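Local structure of Ifi204 (Mus musculus domesticus, 5YZW) at residues 15-20 / 34-39; 44-49 / 75-80. The protein is an interferon-inducible PYHIN-family DNA sensor of innate immunity, and probably binds DNA through HIN domains such as this one. All blocks are in the same frame, centred on the assembly; numbering follows the deposited sequence.

Interaction 1 of 2, residues 15-20 / 34-39; sequences VLKVTE and HATVAT
L16 and K17 both turn their backbone N-H groups to the one carbonyl of T36, a classic beta bulge in an antiparallel strand pair. L16 N makes the short bond to T36 O (2.8 Å), and K17 N adds a weak one. The helix-like backbone of L16 (psi -48°) swings its side chain toward the partner strand, where CD1 rests on A38 CB at 4.0 Å. Past the bulge the register is regular: T36 N returns a bond to K17 O, and T19 N reaches H34 O.

V15, A35 and V37 are buried on one face, with V18 at its more open edge. A35 has only a methyl to offer, which suits its non-hydrogen-bonded pairing with V18, the two CA atoms 4.2 Å apart. On the other face T36 is buried and closely packed, while K17, partly exposed, is the side nearer solvent. The lysine chain bends at chi2 (94°) and passes across the threonine, its CE 3.5 Å from T36 OG1, so that methylenes make the contact.

At the far end T19 suits its place by having a hydroxyl: OG1 accepts H34 N in an almost straight bond (3.2 Å, 178°) and donates to E20 O.

Around this hairpin, F57 packs on V15, V18 and A35, helix 96-103 touches L16 and T36 through A102, and strand 43-48 continues the sheet beyond 34-38.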
loop_
_atom_site.group_PDB
_atom_site.type_symbol
_atom_site.label_atom_id
_atom_site.label_comp_id
_atom_site.label_asym_id
_atom_site.label_seq_id
_atom_site.Cartn_x
_atom_site.Cartn_y
_atom_site.Cartn_z
ATOM N N VAL A 15 -6.561 6.348 11.605
ATOM C CA VAL A 15 -6.640 5.510 10.409
ATOM C C VAL A 15 -7.259 6.311 9.274
ATOM O O VAL A 15 -8.372 6.826 9.407
ATOM C CB VAL A 15 -7.464 4.248 10.694
ATOM C CG1 VAL A 15 -7.529 3.366 9.446
ATOM C CG2 VAL A 15 -6.885 3.497 11.893
ATOM N N LEU A 16 -6.550 6.402 8.146
ATOM C CA LEU A 16 -7.049 7.121 6.976
ATOM C C LEU A 16 -7.704 6.204 5.946
ATOM O O LEU A 16 -8.801 6.494 5.469
ATOM C CB LEU A 16 -5.911 7.906 6.317
ATOM C CG LEU A 16 -5.234 8.943 7.228
ATOM C CD1 LEU A 16 -4.342 9.856 6.421
ATOM C CD2 LEU A 16 -6.236 9.757 8.009
ATOM N N LYS A 17 -7.055 5.102 5.600
ATOM C CA LYS A 17 -7.518 4.200 4.551
ATOM C C LYS A 17 -6.956 2.816 4.830
ATOM O O LYS A 17 -5.898 2.673 5.455
ATOM C CB LYS A 17 -7.126 4.725 3.157
ATOM C CG LYS A 17 -5.738 4.345 2.621
ATOM C CD LYS A 17 -5.705 3.086 1.721
ATOM C CE LYS A 17 -4.265 2.570 1.547
ATOM N NZ LYS A 17 -4.237 1.422 0.635
ATOM N N VAL A 18 -7.703 1.793 4.410
ATOM C CA VAL A 18 -7.331 0.406 4.661
ATOM C C VAL A 18 -7.739 -0.412 3.436
ATOM O O VAL A 18 -8.687 -0.058 2.735
ATOM C CB VAL A 18 -8.011 -0.103 5.956
ATOM C CG1 VAL A 18 -9.515 -0.211 5.764
ATOM C CG2 VAL A 18 -7.441 -1.460 6.404
ATOM N N THR A 19 -7.003 -1.491 3.157
ATOM C CA THR A 19 -7.462 -2.508 2.211
ATOM C C THR A 19 -8.135 -3.635 2.974
ATOM O O THR A 19 -7.881 -3.844 4.162
ATOM C CB THR A 19 -6.335 -3.146 1.382
ATOM O OG1 THR A 19 -5.597 -4.076 2.201
ATOM C CG2 THR A 19 -5.412 -2.118 0.749
ATOM N N GLU A 20 -8.964 -4.395 2.256
ATOM C CA GLU A 20 -9.464 -5.655 2.771
ATOM C C GLU A 20 -8.275 -6.567 3.064
ATOM O O GLU A 20 -7.182 -6.373 2.516
ATOM C CB GLU A 20 -10.388 -6.320 1.744
ATOM C CG GLU A 20 -9.636 -6.659 0.463
ATOM C CD GLU A 20 -10.506 -7.307 -0.615
ATOM O OE1 GLU A 20 -11.611 -7.802 -0.302
ATOM O OE2 GLU A 20 -10.073 -7.304 -1.786
ATOM N N HIS A 34 -3.149 -3.699 4.303
ATOM C CA HIS A 34 -2.404 -2.447 4.258
ATOM C C HIS A 34 -3.279 -1.335 4.817
ATOM O O HIS A 34 -4.502 -1.346 4.633
ATOM C CB HIS A 34 -1.994 -2.079 2.823
ATOM C CG HIS A 34 -0.854 -2.880 2.278
ATOM N ND1 HIS A 34 0.464 -2.494 2.409
ATOM C CD2 HIS A 34 -0.840 -4.025 1.558
ATOM C CE1 HIS A 34 1.241 -3.387 1.821
ATOM N NE2 HIS A 34 0.475 -4.331 1.304
ATOM N N ALA A 35 -2.654 -0.381 5.504
ATOM C CA ALA A 35 -3.350 0.784 6.025
ATOM C C ALA A 35 -2.464 2.001 5.845
ATOM O O ALA A 35 -1.230 1.902 5.871
ATOM C CB ALA A 35 -3.710 0.634 7.518
ATOM N N THR A 36 -3.103 3.151 5.655
ATOM C CA THR A 36 -2.454 4.449 5.771
ATOM C C THR A 36 -2.965 5.125 7.042
ATOM O O THR A 36 -4.177 5.120 7.295
ATOM C CB THR A 36 -2.737 5.295 4.528
ATOM O OG1 THR A 36 -2.116 4.669 3.397
ATOM C CG2 THR A 36 -2.156 6.689 4.686
ATOM N N VAL A 37 -2.049 5.616 7.885
ATOM C CA VAL A 37 -2.414 6.245 9.159
ATOM C C VAL A 37 -1.636 7.546 9.291
ATOM O O VAL A 37 -0.704 7.813 8.532
ATOM C CB VAL A 37 -2.156 5.353 10.393
ATOM C CG1 VAL A 37 -2.910 4.039 10.301
ATOM C CG2 VAL A 37 -0.658 5.139 10.633
ATOM N N ALA A 38 -2.024 8.361 10.279
ATOM C CA ALA A 38 -1.408 9.675 10.414
ATOM C C ALA A 38 -1.363 10.114 11.869
ATOM O O ALA A 38 -2.345 9.953 12.601
ATOM C CB ALA A 38 -2.160 10.732 9.602
ATOM N N THR A 39 -0.219 10.665 12.280
ATOM C CA THR A 39 -0.166 11.558 13.437
ATOM C C THR A 39 -0.645 12.928 12.983
ATOM O O THR A 39 -1.082 13.104 11.845
ATOM C CB THR A 39 1.237 11.644 14.024
ATOM O OG1 THR A 39 2.120 12.218 13.056
ATOM C CG2 THR A 39 1.757 10.275 14.467
#

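Interaction 2 of 2, residues 44-49 / 75-80; sequences FRVKVF and LEIYRA
The rings of F49 and Y78 lie side by side with planes only 12° apart, but they are slid so far that they barely overlap, and contact is made by F49 CD2 and Y78 CE1 at 3.4 Å. Both residues come just past the ends of strands 43-48 and 74-77, which pair in parallel as the third and fifth strands of an OB-fold barrel. At the edge of the F49 ring sits E76, its CG in the ring plane and its carboxylate carbon CD 3.8 Å from F49 CE2. The carboxylate stands nearly upright to that ring (82°), while H187 meets F49 edge-to-face. At the opposite end of the contact, L75, in one of its two modelled conformers, brings CD1 obliquely to the F44 ring and to F44 CB.

On one face of the paired strands V46, V48 and I77 supply the branched, apolar groups suited to a barrel interior, and L75 continues that face toward F44. CG1 of V46, anti to the backbone N (chi1 -179°), reaches I77 CD1 at 3.7 Å, and F57 and I65 pack on the same isoleucine.

K47 and E76 are paired on the other face, their long chains running alongside each other. Their charged ends remain beyond salt-bridge distance. A water joins them instead, accepting from K47 NZ and donating to E76 OE1, while NZ also bonds H187 ND1; the nearby opposite charges probably stabilise each other.

Backbone bonds run from L75 N to R45 O, K47 N to L75 O and I77 N to K47 O. The last of the series joins F49 N to I77 O at 2.8 Å.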
loop_
_atom_site.group_PDB
_atom_site.type_symbol
_atom_site.label_atom_id
_atom_site.label_comp_id
_atom_site.label_asym_id
_atom_site.label_seq_id
_atom_site.Cartn_x
_atom_site.Cartn_y
_atom_site.Cartn_z
ATOM N N PHE A 44 1.949 7.425 7.816
ATOM C CA PHE A 44 2.720 6.195 7.799
ATOM C C PHE A 44 1.967 5.139 7.017
ATOM O O PHE A 44 0.736 5.042 7.106
ATOM C CB PHE A 44 3.003 5.693 9.217
ATOM C CG PHE A 44 3.767 6.689 10.067
ATOM C CD1 PHE A 44 3.108 7.659 10.791
ATOM C CD2 PHE A 44 5.152 6.677 10.075
ATOM C CE1 PHE A 44 3.819 8.577 11.558
ATOM C CE2 PHE A 44 5.869 7.594 10.826
ATOM C CZ PHE A 44 5.203 8.535 11.577
ATOM N N ARG A 45 2.713 4.333 6.265
ATOM C CA ARG A 45 2.151 3.175 5.590
ATOM C C ARG A 45 2.391 1.945 6.453
ATOM O O ARG A 45 3.519 1.690 6.874
ATOM C CB ARG A 45 2.770 3.028 4.197
ATOM C CG ARG A 45 2.035 3.858 3.183
ATOM C CD ARG A 45 2.890 4.167 1.950
ATOM N NE ARG A 45 2.219 5.129 1.078
ATOM C CZ ARG A 45 2.501 5.302 -0.209
ATOM N NH1 ARG A 45 3.448 4.574 -0.791
ATOM N NH2 ARG A 45 1.832 6.203 -0.914
ATOM N N VAL A 46 1.319 1.215 6.748
ATOM C CA VAL A 46 1.310 0.156 7.747
ATOM C C VAL A 46 1.014 -1.170 7.068
ATOM O O VAL A 46 0.069 -1.271 6.276
ATOM C CB VAL A 46 0.259 0.425 8.844
ATOM C CG1 VAL A 46 0.292 -0.684 9.901
ATOM C CG2 VAL A 46 0.505 1.783 9.484
ATOM N N LYS A 47 1.789 -2.189 7.425
ATOM C CA LYS A 47 1.533 -3.576 7.071
ATOM C C LYS A 47 1.079 -4.313 8.321
ATOM O O LYS A 47 1.834 -4.412 9.298
ATOM C CB LYS A 47 2.789 -4.220 6.493
ATOM C CG LYS A 47 3.029 -3.886 5.025
ATOM C CD LYS A 47 4.474 -4.223 4.618
ATOM C CE LYS A 47 4.693 -4.092 3.099
ATOM N NZ LYS A 47 6.075 -4.506 2.760
ATOM N N VAL A 48 -0.150 -4.818 8.294
ATOM C CA VAL A 48 -0.771 -5.489 9.429
ATOM C C VAL A 48 -0.799 -6.973 9.117
ATOM O O VAL A 48 -1.535 -7.416 8.221
ATOM C CB VAL A 48 -2.177 -4.946 9.702
ATOM C CG1 VAL A 48 -2.828 -5.713 10.846
ATOM C CG2 VAL A 48 -2.094 -3.438 10.009
ATOM N N PHE A 49 0.012 -7.749 9.845
ATOM C CA PHE A 49 0.108 -9.189 9.614
ATOM C C PHE A 49 -0.738 -10.033 10.567
ATOM O O PHE A 49 -0.795 -11.256 10.393
ATOM C CB PHE A 49 1.573 -9.633 9.694
ATOM C CG PHE A 49 2.437 -9.035 8.619
ATOM C CD1 PHE A 49 2.353 -9.491 7.309
ATOM C CD2 PHE A 49 3.316 -7.997 8.911
ATOM C CE1 PHE A 49 3.143 -8.939 6.307
ATOM C CE2 PHE A 49 4.104 -7.448 7.918
ATOM C CZ PHE A 49 4.017 -7.925 6.610
ATOM N N LEU A 75 5.540 0.535 8.434
ATOM C CA LEU A 75 5.394 0.157 9.838
ATOM C C LEU A 75 4.721 -1.206 9.884
ATOM O O LEU A 75 3.625 -1.386 9.336
ATOM C CB LEU A 75 4.565 1.170 10.630
ATOM C CG LEU A 75 5.018 2.616 10.740
ATOM C CD1 LEU A 75 4.230 3.315 11.860
ATOM C CD2 LEU A 75 6.517 2.721 10.988
ATOM N N GLU A 76 5.381 -2.174 10.515
ATOM C CA GLU A 76 4.889 -3.544 10.531
ATOM C C GLU A 76 4.319 -3.884 11.910
ATOM O O GLU A 76 4.949 -3.600 12.931
ATOM C CB GLU A 76 6.001 -4.522 10.136
ATOM C CG GLU A 76 6.434 -4.377 8.659
ATOM C CD GLU A 76 7.345 -5.499 8.174
ATOM O OE1 GLU A 76 7.509 -5.635 6.932
ATOM O OE2 GLU A 76 7.909 -6.224 9.021
ATOM N N ILE A 77 3.128 -4.484 11.920
ATOM C CA ILE A 77 2.413 -4.911 13.122
ATOM C C ILE A 77 2.184 -6.413 13.022
ATOM O O ILE A 77 1.535 -6.884 12.078
ATOM C CB ILE A 77 1.064 -4.190 13.266
ATOM C CG1 ILE A 77 1.265 -2.672 13.307
ATOM C CG2 ILE A 77 0.340 -4.701 14.498
ATOM C CD1 ILE A 77 -0.021 -1.885 13.401
ATOM N N TYR A 78 2.680 -7.161 14.002
ATOM C CA TYR A 78 2.632 -8.615 13.953
ATOM C C TYR A 78 1.643 -9.253 14.926
ATOM O O TYR A 78 1.376 -10.454 14.803
ATOM C CB TYR A 78 4.038 -9.173 14.213
ATOM C CG TYR A 78 4.969 -8.935 13.044
ATOM C CD1 TYR A 78 4.899 -9.734 11.912
ATOM C CD2 TYR A 78 5.893 -7.891 13.054
ATOM C CE1 TYR A 78 5.732 -9.521 10.839
ATOM C CE2 TYR A 78 6.742 -7.670 11.968
ATOM C CZ TYR A 78 6.648 -8.488 10.868
ATOM O OH TYR A 78 7.465 -8.291 9.775
ATOM N N ARG A 79 1.094 -8.504 15.881
ATOM C CA ARG A 79 0.218 -9.074 16.906
ATOM C C ARG A 79 -0.940 -8.137 17.217
ATOM O O ARG A 79 -0.766 -6.916 17.245
ATOM C CB ARG A 79 0.968 -9.352 18.222
ATOM C CG ARG A 79 2.037 -10.436 18.141
ATOM C CD ARG A 79 3.162 -10.182 19.159
ATOM N NE ARG A 79 4.480 -10.473 18.585
ATOM C CZ ARG A 79 5.322 -9.553 18.111
ATOM N NH1 ARG A 79 4.996 -8.266 18.143
ATOM N NH2 ARG A 79 6.495 -9.917 17.605
ATOM N N ALA A 80 -2.107 -8.723 17.508
ATOM C CA ALA A 80 -3.265 -7.945 17.943
ATOM C C ALA A 80 -2.958 -7.100 19.185
ATOM O O ALA A 80 -3.456 -5.973 19.313
ATOM C CB ALA A 80 -4.448 -8.881 18.220
HETATM O O HOH W 1 7.856 -3.983 4.994
#

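Interaction 1 closes before interaction 2 opens along the chain, and their centres lie about 10 Å apart in one sheet of the HIN domain. Strands 30-38 and 43-48 are consecutive and adjacent, so the two contacts meet directly: V37 O and A35 O probably accept from F44 N and V46 N, and the V37 and V46 side chains pack together. The antiparallel hairpin thus passes into the parallel pairing, as expected for an OB barrel, whose third strand pairs antiparallel with the second and parallel with the fifth. H34 and K47 also touch, and both bond to H187, which lies between strands 180-183 and 189-192 of the second sheet, so each contact helps join the domain's two halves.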